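Local coordinates for SusD superfamily protein (Bacteroides thetaiotaomicron, PDB 3MCX) that is of unknown function but binds zinc ions in the crystal and, as an outer-membrane SusD-family protein, probably takes part in capturing glycans for uptake, at residues A[135-140]-A[170-175]. Sequence-based numbering, arbitrary orientation.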
loop_
_atom_site.group_PDB
_atom_site.type_symbol
_atom_site.label_atom_id
_atom_site.label_comp_id
_atom_site.label_asym_id
_atom_site.label_seq_id
_atom_site.Cartn_x
_atom_site.Cartn_y
_atom_site.Cartn_z
ATOM N N ASN A 135 3.909 1.862 -7.857
ATOM C CA ASN A 135 4.599 1.172 -6.766
ATOM C C ASN A 135 6.106 1.260 -6.882
ATOM O O ASN A 135 6.803 1.539 -5.901
ATOM C CB ASN A 135 4.121 -0.276 -6.698
ATOM C CG ASN A 135 2.689 -0.386 -6.161
ATOM O OD1 ASN A 135 2.286 0.383 -5.277
ATOM N ND2 ASN A 135 1.927 -1.359 -6.673
ATOM N N LEU A 136 6.645 1.031 -8.086
ATOM C CA LEU A 136 8.086 1.173 -8.277
ATOM C C LEU A 136 8.565 2.616 -8.028
ATOM O O LEU A 136 9.603 2.842 -7.436
ATOM C CB LEU A 136 8.496 0.743 -9.679
ATOM C CG LEU A 136 8.469 -0.771 -9.914
ATOM C CD1 LEU A 136 8.340 -1.058 -11.394
ATOM C CD2 LEU A 136 9.715 -1.418 -9.321
ATOM N N THR A 137 7.803 3.574 -8.543
ATOM C CA THR A 137 8.197 4.953 -8.507
ATOM C C THR A 137 8.258 5.442 -7.055
ATOM O O THR A 137 9.137 6.222 -6.691
ATOM C CB THR A 137 7.261 5.831 -9.374
ATOM O OG1 THR A 137 7.281 5.352 -10.719
ATOM C CG2 THR A 137 7.684 7.292 -9.333
ATOM N N ARG A 138 7.312 5.017 -6.236
ATOM C CA ARG A 138 7.250 5.527 -4.884
ATOM C C ARG A 138 8.281 4.848 -3.980
ATOM O O ARG A 138 8.669 5.465 -2.999
ATOM C CB ARG A 138 5.810 5.443 -4.349
ATOM C CG ARG A 138 5.347 4.093 -4.055
ATOM C CD ARG A 138 3.800 4.000 -4.023
ATOM N NE ARG A 138 3.062 4.992 -3.261
ATOM C CZ ARG A 138 1.975 4.746 -2.487
ATOM N NH1 ARG A 138 1.542 3.514 -2.255
ATOM N NH2 ARG A 138 1.302 5.737 -1.967
ATOM N N LEU A 139 8.780 3.652 -4.338
ATOM C CA LEU A 139 9.875 3.019 -3.585
ATOM C C LEU A 139 11.224 3.562 -4.000
ATOM O O LEU A 139 12.077 3.800 -3.141
ATOM C CB LEU A 139 9.885 1.494 -3.794
ATOM C CG LEU A 139 9.226 0.718 -2.659
ATOM C CD1 LEU A 139 7.709 1.004 -2.528
ATOM C CD2 LEU A 139 9.526 -0.788 -2.824
ATOM N N PHE A 140 11.449 3.722 -5.308
ATOM C CA PHE A 140 12.778 3.943 -5.837
ATOM C C PHE A 140 13.053 5.388 -6.264
ATOM O O PHE A 140 14.139 5.700 -6.771
ATOM C CB PHE A 140 13.024 2.955 -7.001
ATOM C CG PHE A 140 13.089 1.516 -6.535
ATOM C CD1 PHE A 140 14.258 1.032 -5.986
ATOM C CD2 PHE A 140 11.974 0.684 -6.604
ATOM C CE1 PHE A 140 14.353 -0.292 -5.515
ATOM C CE2 PHE A 140 12.044 -0.645 -6.132
ATOM C CZ PHE A 140 13.242 -1.104 -5.580
ATOM N N SER A 170 13.198 7.262 -16.210
ATOM C CA SER A 170 12.401 8.468 -16.488
ATOM C C SER A 170 12.319 9.259 -15.200
ATOM O O SER A 170 12.687 8.729 -14.142
ATOM C CB SER A 170 11.026 8.075 -17.035
ATOM O OG SER A 170 11.120 7.637 -18.387
ATOM N N THR A 171 11.862 10.506 -15.264
ATOM C CA THR A 171 11.675 11.260 -14.015
ATOM C C THR A 171 10.471 10.766 -13.252
ATOM O O THR A 171 9.575 10.117 -13.817
ATOM C CB THR A 171 11.517 12.773 -14.259
ATOM O OG1 THR A 171 10.242 13.022 -14.902
ATOM C CG2 THR A 171 12.675 13.346 -15.088
ATOM N N VAL A 172 10.414 11.088 -11.960
ATOM C CA VAL A 172 9.234 10.787 -11.169
ATOM C C VAL A 172 7.964 11.345 -11.816
ATOM O O VAL A 172 6.948 10.661 -11.912
ATOM C CB VAL A 172 9.425 11.303 -9.721
ATOM C CG1 VAL A 172 8.133 11.267 -8.932
ATOM C CG2 VAL A 172 10.536 10.433 -8.987
ATOM N N ALA A 173 8.022 12.576 -12.322
ATOM C CA ALA A 173 6.829 13.163 -12.959
ATOM C C ALA A 173 6.433 12.394 -14.234
ATOM O O ALA A 173 5.245 12.187 -14.472
ATOM C CB ALA A 173 7.052 14.636 -13.274
ATOM N N GLN A 174 7.402 11.983 -15.054
ATOM C CA GLN A 174 7.107 11.210 -16.241
ATOM C C GLN A 174 6.449 9.889 -15.878
ATOM O O GLN A 174 5.495 9.436 -16.525
ATOM C CB GLN A 174 8.385 10.980 -17.031
ATOM C CG GLN A 174 8.867 12.211 -17.792
ATOM C CD GLN A 174 10.220 12.016 -18.447
ATOM O OE1 GLN A 174 11.094 11.331 -17.893
ATOM N NE2 GLN A 174 10.414 12.624 -19.606
ATOM N N CYS A 175 6.919 9.300 -14.786
ATOM C CA CYS A 175 6.330 8.062 -14.296
ATOM C C CYS A 175 4.897 8.284 -13.845
ATOM O O CYS A 175 4.000 7.530 -14.220
ATOM C CB CYS A 175 7.193 7.466 -13.179
ATOM S SG CYS A 175 8.767 6.818 -13.773
#
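Thr-137 meets Val-172 and Cys-175 without any flat group between them; neither the ring of Phe-140 nor the amide of Gln-174 enters this contact. At its edge, in plane, the Phe-140 ring has Leu-136 O, and it packs edge-to-face with Trp-88. The Gln-174 amide turns back on its own segment, where OE1 accepts from Thr-171 N (2.9 Å) with the donor tilted 17° from the carbonyl plane. In return Gln-174 N donates to Thr-171 OG1 at 3.0 Å, completing a capping box that starts helix 172-186. Here the C-terminal end of helix 115-140, through Thr-137, packs against the first turn of helix 172-186 within the largely helical SusD fold, whose family belongs to the TPR clan. With OG1 beside the backbone N (chi1 -58°) and CG2 anti to it, Thr-137 directs its methyl across the interface, obliquely onto Val-172 CG1 at 4.0 Å and at 3.9 Å from Cys-175 CB. Its hydroxyl sits closer still, OG1 lying 3.2 Å from Cys-175 CB, while it hydrogen-bonds to Leu-133 O one turn back. An alanine at Thr-137 is likely to open a gap beside Val-172 and Cys-175 and to leave Leu-133 O without its side-chain donor. Thr-137 also touches Val-154, in the loop between the two helices. The Cys-175 side chain lies about 9 Å from a bound zinc ion.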